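Local coordinates for Rep protein (PDB 1M55) that probably nicks viral DNA at the replication origin as a metal-dependent endonuclease, by a mechanism related to that of rolling-circle replication initiators, at residues V7-P12 against D57-V62; R61-E66 against L90-E95; Q114-V119 against N128-I133. All blocks are in the same frame, centred on the assembly; numbering follows the deposited sequence.

Contact 1 of 3, residues V7-P12 against D57-V62; sequences VIVRVP and DRIRRV
With chi1 of I59 at -71°, its two branches part: CG1 lies anti to the carbonyl carbon and CG2 anti to the backbone N, so that one helical residue serves two places on the strand. The short branch meets V9, whose CG1 is itself anti to its backbone N (chi1 -179°); the two methyls meet end-on, with V9 CG1 3.9 Å from I59 CG2. The long branch, extended through chi2, runs to where the strand gives way to loop. Its terminal CD1 passes at a slant to V11 and P12, standing 4.1 Å from P12 CD and 4.2 Å from V11 CG2. Beta-branched valines suit an extended backbone and present compact methyl pairs, while the proline ring adds a rigid apolar surface; isoleucine's two unequal arms allow it to touch all three.

Away from this contact, D57, R60 and R61 form a salt-bridge network. D57 OD1 takes both NE and NH2 of R60, a side-on grip with R60 NH2 2.9 Å from D57 OD1, and D57 OD2 receives R61 NE in an N-H...O angle of 167°. This network keeps both guanidinium groups on one carboxylate, and R60 also makes a cation-pi contact with W166. Beyond the two segments, L90 and L115 also pack on I59, so strand 88-95 and helix 101-118 share in burying it. Such apolar packing of helix 50-71 on the antiparallel sheet is characteristic of the alpha/beta Rep nuclease fold.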
loop_
_atom_site.group_PDB
_atom_site.type_symbol
_atom_site.label_atom_id
_atom_site.label_comp_id
_atom_site.label_asym_id
_atom_site.label_seq_id
_atom_site.Cartn_x
_atom_site.Cartn_y
_atom_site.Cartn_z
ATOM N N VAL A 7 -5.776 3.717 3.639
ATOM C CA VAL A 7 -4.723 4.211 4.504
ATOM C C VAL A 7 -3.504 4.369 3.609
ATOM O O VAL A 7 -3.131 3.438 2.887
ATOM C CB VAL A 7 -4.404 3.227 5.651
ATOM C CG1 VAL A 7 -3.294 3.791 6.525
ATOM C CG2 VAL A 7 -5.656 2.960 6.482
ATOM N N ILE A 8 -2.944 5.572 3.573
ATOM C CA ILE A 8 -1.760 5.796 2.762
ATOM C C ILE A 8 -0.547 5.756 3.680
ATOM O O ILE A 8 -0.514 6.433 4.715
ATOM C CB ILE A 8 -1.822 7.132 1.986
ATOM C CG1 ILE A 8 -2.940 7.067 0.939
ATOM C CG2 ILE A 8 -0.481 7.408 1.294
ATOM C CD1 ILE A 8 -3.139 8.355 0.159
ATOM N N VAL A 9 0.395 4.880 3.349
ATOM C CA VAL A 9 1.608 4.739 4.133
ATOM C C VAL A 9 2.816 5.214 3.333
ATOM O O VAL A 9 3.105 4.690 2.255
ATOM C CB VAL A 9 1.845 3.268 4.567
ATOM C CG1 VAL A 9 3.115 3.166 5.413
ATOM C CG2 VAL A 9 0.652 2.744 5.351
ATOM N N ARG A 10 3.483 6.248 3.832
ATOM C CA ARG A 10 4.684 6.764 3.188
ATOM C C ARG A 10 5.805 5.830 3.625
ATOM O O ARG A 10 5.963 5.552 4.814
ATOM C CB ARG A 10 4.935 8.207 3.614
ATOM C CG ARG A 10 3.928 9.161 2.993
ATOM C CD ARG A 10 4.038 10.555 3.556
ATOM N NE ARG A 10 3.234 11.493 2.781
ATOM C CZ ARG A 10 2.978 12.743 3.153
ATOM N NH1 ARG A 10 3.461 13.213 4.295
ATOM N NH2 ARG A 10 2.251 13.529 2.371
ATOM N N VAL A 11 6.540 5.310 2.652
ATOM C CA VAL A 11 7.608 4.342 2.900
ATOM C C VAL A 11 8.975 4.934 3.259
ATOM O O VAL A 11 9.629 5.563 2.424
ATOM C CB VAL A 11 7.750 3.385 1.679
ATOM C CG1 VAL A 11 8.862 2.374 1.904
ATOM C CG2 VAL A 11 6.435 2.666 1.432
ATOM N N PRO A 12 9.428 4.719 4.509
ATOM C CA PRO A 12 10.721 5.228 4.977
ATOM C C PRO A 12 11.843 4.314 4.472
ATOM O O PRO A 12 11.697 3.093 4.488
ATOM C CB PRO A 12 10.598 5.129 6.506
ATOM C CG PRO A 12 9.110 4.916 6.768
ATOM C CD PRO A 12 8.706 4.067 5.611
ATOM N N ASP A 57 6.778 -4.055 0.706
ATOM C CA ASP A 57 6.117 -5.349 0.847
ATOM C C ASP A 57 6.042 -5.788 2.300
ATOM O O ASP A 57 5.034 -6.362 2.724
ATOM C CB ASP A 57 6.807 -6.437 0.021
ATOM C CG ASP A 57 6.015 -7.741 0.001
ATOM O OD1 ASP A 57 4.845 -7.729 -0.442
ATOM O OD2 ASP A 57 6.553 -8.772 0.449
ATOM N N ARG A 58 7.103 -5.532 3.064
ATOM C CA ARG A 58 7.101 -5.918 4.467
ATOM C C ARG A 58 6.050 -5.100 5.211
ATOM O O ARG A 58 5.306 -5.638 6.038
ATOM C CB ARG A 58 8.481 -5.734 5.097
ATOM C CG ARG A 58 8.597 -6.288 6.521
ATOM C CD ARG A 58 8.221 -7.774 6.602
ATOM N NE ARG A 58 8.972 -8.592 5.652
ATOM C CZ ARG A 58 10.215 -9.023 5.844
ATOM N NH1 ARG A 58 10.865 -8.730 6.966
ATOM N NH2 ARG A 58 10.829 -9.706 4.886
ATOM N N ILE A 59 5.967 -3.808 4.902
ATOM C CA ILE A 59 4.974 -2.941 5.532
ATOM C C ILE A 59 3.579 -3.474 5.203
ATOM O O ILE A 59 2.735 -3.619 6.092
ATOM C CB ILE A 59 5.087 -1.480 5.022
ATOM C CG1 ILE A 59 6.351 -0.823 5.573
ATOM C CG2 ILE A 59 3.850 -0.666 5.423
ATOM C CD1 ILE A 59 6.578 0.586 5.041
ATOM N N ARG A 60 3.348 -3.770 3.928
ATOM C CA ARG A 60 2.060 -4.283 3.479
ATOM C C ARG A 60 1.639 -5.534 4.246
ATOM O O ARG A 60 0.522 -5.599 4.772
ATOM C CB ARG A 60 2.099 -4.596 1.983
ATOM C CG ARG A 60 0.830 -5.247 1.488
ATOM C CD ARG A 60 1.003 -5.820 0.110
ATOM N NE ARG A 60 1.916 -6.963 0.056
ATOM C CZ ARG A 60 1.526 -8.235 0.100
ATOM N NH1 ARG A 60 0.237 -8.541 0.222
ATOM N NH2 ARG A 60 2.413 -9.202 -0.087
ATOM N N ARG A 61 2.524 -6.525 4.311
ATOM C CA ARG A 61 2.197 -7.762 5.015
ATOM C C ARG A 61 1.957 -7.541 6.507
ATOM O O ARG A 61 0.967 -8.022 7.057
ATOM C CB ARG A 61 3.279 -8.816 4.788
ATOM C CG ARG A 61 3.383 -9.278 3.340
ATOM C CD ARG A 61 4.518 -10.277 3.177
ATOM N NE ARG A 61 4.744 -10.654 1.783
ATOM C CZ ARG A 61 4.119 -11.648 1.160
ATOM N NH1 ARG A 61 3.215 -12.377 1.798
ATOM N NH2 ARG A 61 4.424 -11.934 -0.097
ATOM N N VAL A 62 2.843 -6.802 7.166
ATOM C CA VAL A 62 2.677 -6.545 8.594
ATOM C C VAL A 62 1.360 -5.800 8.855
ATOM O O VAL A 62 0.621 -6.129 9.794
ATOM C CB VAL A 62 3.875 -5.757 9.177
ATOM C CG1 VAL A 62 3.574 -5.311 10.606
ATOM C CG2 VAL A 62 5.129 -6.636 9.152
#

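Contact 2 of 3, residues R61-E66 against L90-E95; sequences RVFLYE and LHTLVE. With ZN (zinc ion), chain C; ZN (zinc ion), chain D.
Helix 61-66 and strand 90-95 run nearly the same way, their N-to-C directions 20° apart and their axes 10.8 Å from each other at closest approach. F63 stands across from T92, and L64 from V94, whose CA atoms are 8.2 Å apart. T92 and V94, two residues apart on the strand, both direct their side chains at the helix.

F63 carries the larger part of the helix's contact. Its CG is anti to the backbone N (chi1 -176°), which sends the ring toward the strand, where T92 CG2 sits over one face in a CH-pi contact, 4.1 Å from the F63 ring centroid and displaced toward the rim. Threonine suits this place because its methyl serves the ring while OG1 makes a weak hydrogen bond to V7 O on the adjoining strand. V94 CG2 lies obliquely by the same ring, 4.0 Å from F63 CE2, and is also touched by L64 CD2, so one valine methyl touches both helical residues.

This is helix-on-sheet packing within the Rep nuclease domain, and H91 and E95 of the same strand bind metals. H91 takes no part in the helix contact and binds a zinc ion through NE2 at 2.0 Å; E82 and H89 complete the protein ligands, a paired-histidine site as in HUH endonucleases. H91 ND1, on the far side of its imidazole, hydrogen-bonds E6, which, with the metal bond, helps fix the ring's rotation.

E95 OE2 binds a second zinc ion, shared with Q73 and two waters. One of those waters also donates to E95 OE1 over 3.1 Å, a bond that probably helps steady the carboxylate at the metal.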
loop_
_atom_site.group_PDB
_atom_site.type_symbol
_atom_site.label_atom_id
_atom_site.label_comp_id
_atom_site.label_asym_id
_atom_site.label_seq_id
_atom_site.Cartn_x
_atom_site.Cartn_y
_atom_site.Cartn_z
ATOM N N ARG A 61 2.524 -6.525 4.311
ATOM C CA ARG A 61 2.197 -7.762 5.015
ATOM C C ARG A 61 1.957 -7.541 6.507
ATOM O O ARG A 61 0.967 -8.022 7.057
ATOM C CB ARG A 61 3.279 -8.816 4.788
ATOM C CG ARG A 61 3.383 -9.278 3.340
ATOM C CD ARG A 61 4.518 -10.277 3.177
ATOM N NE ARG A 61 4.744 -10.654 1.783
ATOM C CZ ARG A 61 4.119 -11.648 1.160
ATOM N NH1 ARG A 61 3.215 -12.377 1.798
ATOM N NH2 ARG A 61 4.424 -11.934 -0.097
ATOM N N VAL A 62 2.843 -6.802 7.166
ATOM C CA VAL A 62 2.677 -6.545 8.594
ATOM C C VAL A 62 1.360 -5.800 8.855
ATOM O O VAL A 62 0.621 -6.129 9.794
ATOM C CB VAL A 62 3.875 -5.757 9.177
ATOM C CG1 VAL A 62 3.574 -5.311 10.606
ATOM C CG2 VAL A 62 5.129 -6.636 9.152
ATOM N N PHE A 63 1.049 -4.843 7.987
ATOM C CA PHE A 63 -0.175 -4.058 8.096
ATOM C C PHE A 63 -1.387 -4.980 7.987
ATOM O O PHE A 63 -2.268 -4.963 8.847
ATOM C CB PHE A 63 -0.219 -3.005 6.976
ATOM C CG PHE A 63 -1.402 -2.071 7.051
ATOM C CD1 PHE A 63 -1.235 -0.758 7.479
ATOM C CD2 PHE A 63 -2.677 -2.496 6.685
ATOM C CE1 PHE A 63 -2.324 0.117 7.545
ATOM C CE2 PHE A 63 -3.769 -1.632 6.747
ATOM C CZ PHE A 63 -3.590 -0.323 7.178
ATOM N N LEU A 64 -1.422 -5.789 6.933
ATOM C CA LEU A 64 -2.544 -6.694 6.704
ATOM C C LEU A 64 -2.746 -7.729 7.797
ATOM O O LEU A 64 -3.879 -7.997 8.192
ATOM C CB LEU A 64 -2.418 -7.381 5.340
ATOM C CG LEU A 64 -2.546 -6.429 4.143
ATOM C CD1 LEU A 64 -2.189 -7.149 2.852
ATOM C CD2 LEU A 64 -3.950 -5.845 4.078
ATOM N N TYR A 65 -1.656 -8.303 8.297
ATOM C CA TYR A 65 -1.754 -9.312 9.347
ATOM C C TYR A 65 -2.318 -8.692 10.620
ATOM O O TYR A 65 -3.171 -9.287 11.286
ATOM C CB TYR A 65 -0.389 -9.972 9.597
ATOM C CG TYR A 65 0.174 -10.691 8.379
ATOM C CD1 TYR A 65 1.506 -11.116 8.345
ATOM C CD2 TYR A 65 -0.608 -10.895 7.238
ATOM C CE1 TYR A 65 2.039 -11.717 7.202
ATOM C CE2 TYR A 65 -0.081 -11.490 6.091
ATOM C CZ TYR A 65 1.241 -11.895 6.081
ATOM O OH TYR A 65 1.762 -12.457 4.936
ATOM N N GLU A 66 -1.890 -7.472 10.925
ATOM C CA GLU A 66 -2.370 -6.771 12.109
ATOM C C GLU A 66 -3.846 -6.410 11.900
ATOM O O GLU A 66 -4.659 -6.520 12.820
ATOM C CB GLU A 66 -1.526 -5.520 12.358
ATOM C CG GLU A 66 -1.499 -5.039 13.806
ATOM C CD GLU A 66 -0.816 -6.010 14.769
ATOM O OE1 GLU A 66 -0.094 -6.937 14.325
ATOM O OE2 GLU A 66 -0.997 -5.829 15.988
ATOM N N LEU A 90 2.203 3.755 -0.197
ATOM C CA LEU A 90 1.261 2.681 -0.458
ATOM C C LEU A 90 -0.177 3.139 -0.282
ATOM O O LEU A 90 -0.508 3.768 0.730
ATOM C CB LEU A 90 1.489 1.530 0.531
ATOM C CG LEU A 90 2.775 0.708 0.452
ATOM C CD1 LEU A 90 3.050 0.061 1.800
ATOM C CD2 LEU A 90 2.658 -0.331 -0.651
ATOM N N HIS A 91 -1.006 2.887 -1.291
ATOM C CA HIS A 91 -2.434 3.165 -1.188
ATOM C C HIS A 91 -2.921 1.816 -0.683
ATOM O O HIS A 91 -2.869 0.817 -1.410
ATOM C CB HIS A 91 -3.063 3.456 -2.551
ATOM C CG HIS A 91 -2.762 4.825 -3.066
ATOM N ND1 HIS A 91 -3.599 5.908 -2.911
ATOM C CD2 HIS A 91 -1.674 5.288 -3.730
ATOM C CE1 HIS A 91 -3.010 6.971 -3.473
ATOM N NE2 HIS A 91 -1.842 6.643 -3.982
ATOM N N THR A 92 -3.310 1.774 0.583
ATOM C CA THR A 92 -3.751 0.537 1.204
ATOM C C THR A 92 -5.268 0.489 1.362
ATOM O O THR A 92 -5.825 1.125 2.262
ATOM C CB THR A 92 -3.059 0.370 2.577
ATOM O OG1 THR A 92 -1.674 0.729 2.449
ATOM C CG2 THR A 92 -3.155 -1.066 3.064
ATOM N N LEU A 93 -5.932 -0.216 0.448
ATOM C CA LEU A 93 -7.382 -0.361 0.502
ATOM C C LEU A 93 -7.705 -1.686 1.174
ATOM O O LEU A 93 -7.305 -2.750 0.690
ATOM C CB LEU A 93 -7.992 -0.356 -0.902
ATOM C CG LEU A 93 -7.940 0.917 -1.742
ATOM C CD1 LEU A 93 -8.573 0.637 -3.101
ATOM C CD2 LEU A 93 -8.674 2.035 -1.033
ATOM N N VAL A 94 -8.409 -1.623 2.295
ATOM C CA VAL A 94 -8.789 -2.832 3.015
ATOM C C VAL A 94 -10.286 -2.739 3.274
ATOM O O VAL A 94 -10.796 -1.669 3.617
ATOM C CB VAL A 94 -8.018 -2.976 4.337
ATOM C CG1 VAL A 94 -8.258 -4.355 4.917
ATOM C CG2 VAL A 94 -6.525 -2.771 4.102
ATOM N N GLU A 95 -11.003 -3.843 3.089
ATOM C CA GLU A 95 -12.448 -3.816 3.282
ATOM C C GLU A 95 -12.839 -3.407 4.696
ATOM O O GLU A 95 -12.125 -3.687 5.657
ATOM C CB GLU A 95 -13.090 -5.142 2.889
ATOM C CG GLU A 95 -12.894 -6.261 3.873
ATOM C CD GLU A 95 -13.589 -7.526 3.427
ATOM O OE1 GLU A 95 -14.756 -7.450 2.986
ATOM O OE2 GLU A 95 -12.960 -8.597 3.510
HETATM ZN ZN ZN C . -0.368 7.707 -4.820
HETATM ZN ZN ZN D . -14.105 -10.419 3.703
HETATM O O HOH W 1 -15.964 -9.528 4.896
HETATM O O HOH W 2 -12.324 -11.677 2.754
#

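Contact 3 of 3, residues Q114-V119 against N128-I133; sequences QLVKVV and NDWVAI
The end of helix 101-118 packs on the start of edge strand 131-133 through the indole rim of W130, in the loop just before the strand. The six-membered part of that indole pushes its rim against two consecutive helical residues. V116 CG2 comes to the edge near the ring plane, 3.8 Å from W130 CZ2. L115 meets the neighbouring corner, with L115 CB 3.9 Å from W130 CH2, and its CD1 also nears that corner, off the ring plane, 4.1 Å from W130 CH2. Both helical side chains slant past the indole, so the contact is made with the ring's periphery and not by stacking.

The tryptophan holds this pose with chi1 at 74°, its CG set between the backbone N and the carbonyl carbon; from the loop this turns the broad ring toward the helix. V131, the next residue, closes over one indole face: its CG2 stands 3.5 Å above the W130 plane, toward the rim. The same methyl makes a looser contact across the segments, with L115 CD1 4.5 Å from V131 CG2. A flat, long-reaching indole suits a place where helix and strand are well apart, their nearest CA atoms, those of L115 and V131, being 9.9 Å from each other, while V116 offers a methyl and L115 its CB methylene to the rim.

P125 and R112 also touch the indole, and V9 and R10 approach it from strand 3-10, to which W130 is joined by backbone hydrogen bonding. The arrangement is that of a helix covering one face of the antiparallel sheet beside its short edge strand in the Rep nuclease fold.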
loop_
_atom_site.group_PDB
_atom_site.type_symbol
_atom_site.label_atom_id
_atom_site.label_comp_id
_atom_site.label_asym_id
_atom_site.label_seq_id
_atom_site.Cartn_x
_atom_site.Cartn_y
_atom_site.Cartn_z
ATOM N N GLN A 114 3.140 -1.308 15.477
ATOM C CA GLN A 114 3.644 -2.628 15.100
ATOM C C GLN A 114 4.661 -2.501 13.962
ATOM O O GLN A 114 5.687 -3.188 13.954
ATOM C CB GLN A 114 2.485 -3.544 14.697
ATOM C CG GLN A 114 2.899 -4.903 14.139
ATOM C CD GLN A 114 3.478 -5.850 15.186
ATOM O OE1 GLN A 114 3.802 -5.453 16.306
ATOM N NE2 GLN A 114 3.613 -7.113 14.815
ATOM N N LEU A 115 4.388 -1.617 13.005
ATOM C CA LEU A 115 5.308 -1.401 11.891
ATOM C C LEU A 115 6.651 -0.886 12.409
ATOM O O LEU A 115 7.713 -1.330 11.969
ATOM C CB LEU A 115 4.726 -0.393 10.894
ATOM C CG LEU A 115 3.531 -0.870 10.066
ATOM C CD1 LEU A 115 2.955 0.278 9.255
ATOM C CD2 LEU A 115 3.965 -2.002 9.156
ATOM N N VAL A 116 6.599 0.048 13.352
ATOM C CA VAL A 116 7.813 0.624 13.927
ATOM C C VAL A 116 8.682 -0.465 14.565
ATOM O O VAL A 116 9.897 -0.507 14.355
ATOM C CB VAL A 116 7.465 1.729 14.958
ATOM C CG1 VAL A 116 8.712 2.190 15.717
ATOM C CG2 VAL A 116 6.824 2.915 14.244
ATOM N N LYS A 117 8.053 -1.372 15.300
ATOM C CA LYS A 117 8.788 -2.452 15.953
ATOM C C LYS A 117 9.331 -3.521 15.007
ATOM O O LYS A 117 10.511 -3.875 15.066
ATOM C CB LYS A 117 7.912 -3.111 17.021
ATOM C CG LYS A 117 7.652 -2.218 18.220
ATOM C CD LYS A 117 6.941 -2.942 19.347
ATOM C CE LYS A 117 5.514 -3.291 18.985
ATOM N NZ LYS A 117 4.798 -3.849 20.166
ATOM N N VAL A 118 8.473 -4.031 14.132
ATOM C CA VAL A 118 8.847 -5.094 13.205
ATOM C C VAL A 118 9.707 -4.698 12.011
ATOM O O VAL A 118 10.707 -5.356 11.708
ATOM C CB VAL A 118 7.584 -5.827 12.678
ATOM C CG1 VAL A 118 7.956 -6.881 11.648
ATOM C CG2 VAL A 118 6.833 -6.454 13.832
ATOM N N VAL A 119 9.319 -3.634 11.324
ATOM C CA VAL A 119 10.045 -3.220 10.136
ATOM C C VAL A 119 11.188 -2.248 10.406
ATOM O O VAL A 119 12.243 -2.333 9.774
ATOM C CB VAL A 119 9.079 -2.586 9.087
ATOM C CG1 VAL A 119 9.768 -2.449 7.738
ATOM C CG2 VAL A 119 7.807 -3.413 8.953
ATOM N N ASN A 128 6.415 13.131 8.088
ATOM C CA ASN A 128 5.153 13.655 8.588
ATOM C C ASN A 128 3.978 12.808 8.110
ATOM O O ASN A 128 3.923 12.426 6.944
ATOM C CB ASN A 128 4.953 15.104 8.136
ATOM C CG ASN A 128 3.698 15.730 8.728
ATOM O OD1 ASN A 128 3.476 15.676 9.940
ATOM N ND2 ASN A 128 2.867 16.315 7.874
ATOM N N ASP A 129 3.066 12.499 9.031
ATOM C CA ASP A 129 1.860 11.722 8.744
ATOM C C ASP A 129 2.164 10.538 7.841
ATOM O O ASP A 129 1.486 10.331 6.835
ATOM C CB ASP A 129 0.797 12.613 8.075
ATOM C CG ASP A 129 0.422 13.822 8.919
ATOM O OD1 ASP A 129 0.255 13.677 10.151
ATOM O OD2 ASP A 129 0.291 14.922 8.343
ATOM N N TRP A 130 3.161 9.741 8.213
ATOM C CA TRP A 130 3.537 8.607 7.383
ATOM C C TRP A 130 2.513 7.470 7.311
ATOM O O TRP A 130 2.602 6.620 6.434
ATOM C CB TRP A 130 4.958 8.123 7.702
ATOM C CG TRP A 130 5.115 7.374 8.974
ATOM C CD1 TRP A 130 5.185 7.893 10.237
ATOM C CD2 TRP A 130 5.250 5.955 9.111
ATOM N NE1 TRP A 130 5.354 6.880 11.151
ATOM C CE2 TRP A 130 5.397 5.681 10.489
ATOM C CE3 TRP A 130 5.265 4.887 8.202
ATOM C CZ2 TRP A 130 5.554 4.381 10.980
ATOM C CZ3 TRP A 130 5.423 3.594 8.692
ATOM C CH2 TRP A 130 5.566 3.355 10.071
ATOM N N VAL A 131 1.576 7.424 8.255
ATOM C CA VAL A 131 0.497 6.431 8.225
ATOM C C VAL A 131 -0.756 7.284 8.381
ATOM O O VAL A 131 -1.056 7.761 9.479
ATOM C CB VAL A 131 0.579 5.399 9.369
ATOM C CG1 VAL A 131 -0.617 4.449 9.302
ATOM C CG2 VAL A 131 1.862 4.597 9.260
ATOM N N ALA A 132 -1.457 7.518 7.276
ATOM C CA ALA A 132 -2.635 8.378 7.294
ATOM C C ALA A 132 -3.910 7.767 6.728
ATOM O O ALA A 132 -3.920 7.243 5.612
ATOM C CB ALA A 132 -2.318 9.681 6.552
ATOM N N ILE A 133 -4.993 7.856 7.495
ATOM C CA ILE A 133 -6.292 7.355 7.052
ATOM C C ILE A 133 -6.907 8.447 6.168
ATOM O O ILE A 133 -6.944 9.621 6.554
ATOM C CB ILE A 133 -7.253 7.127 8.240
ATOM C CG1 ILE A 133 -6.660 6.121 9.226
ATOM C CG2 ILE A 133 -8.607 6.640 7.732
ATOM C CD1 ILE A 133 -7.414 6.052 10.540
#

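From the N terminus, strand 3-10 is laid down first; contact 1 closes a loop of 44 intervening residues when helix 50-71 returns to it. Contact 2 starts from the same helix turn that closes contact 1, sharing R61 and V62, and closes its own loop of 23 residues on strand 88-95. Contact 3 follows in series, closing only eight residues between helix 101-118 and strand 131-133. None nests or crosses. Strand 3-10 lies between 88-95 and 131-133 in the antiparallel sheet, with V7 O to T92 N and R10 N to W130 O at 2.8 Å, probable hydrogen bonds. V62 packs on Q114 and L115, bringing the two helices together on that sheet.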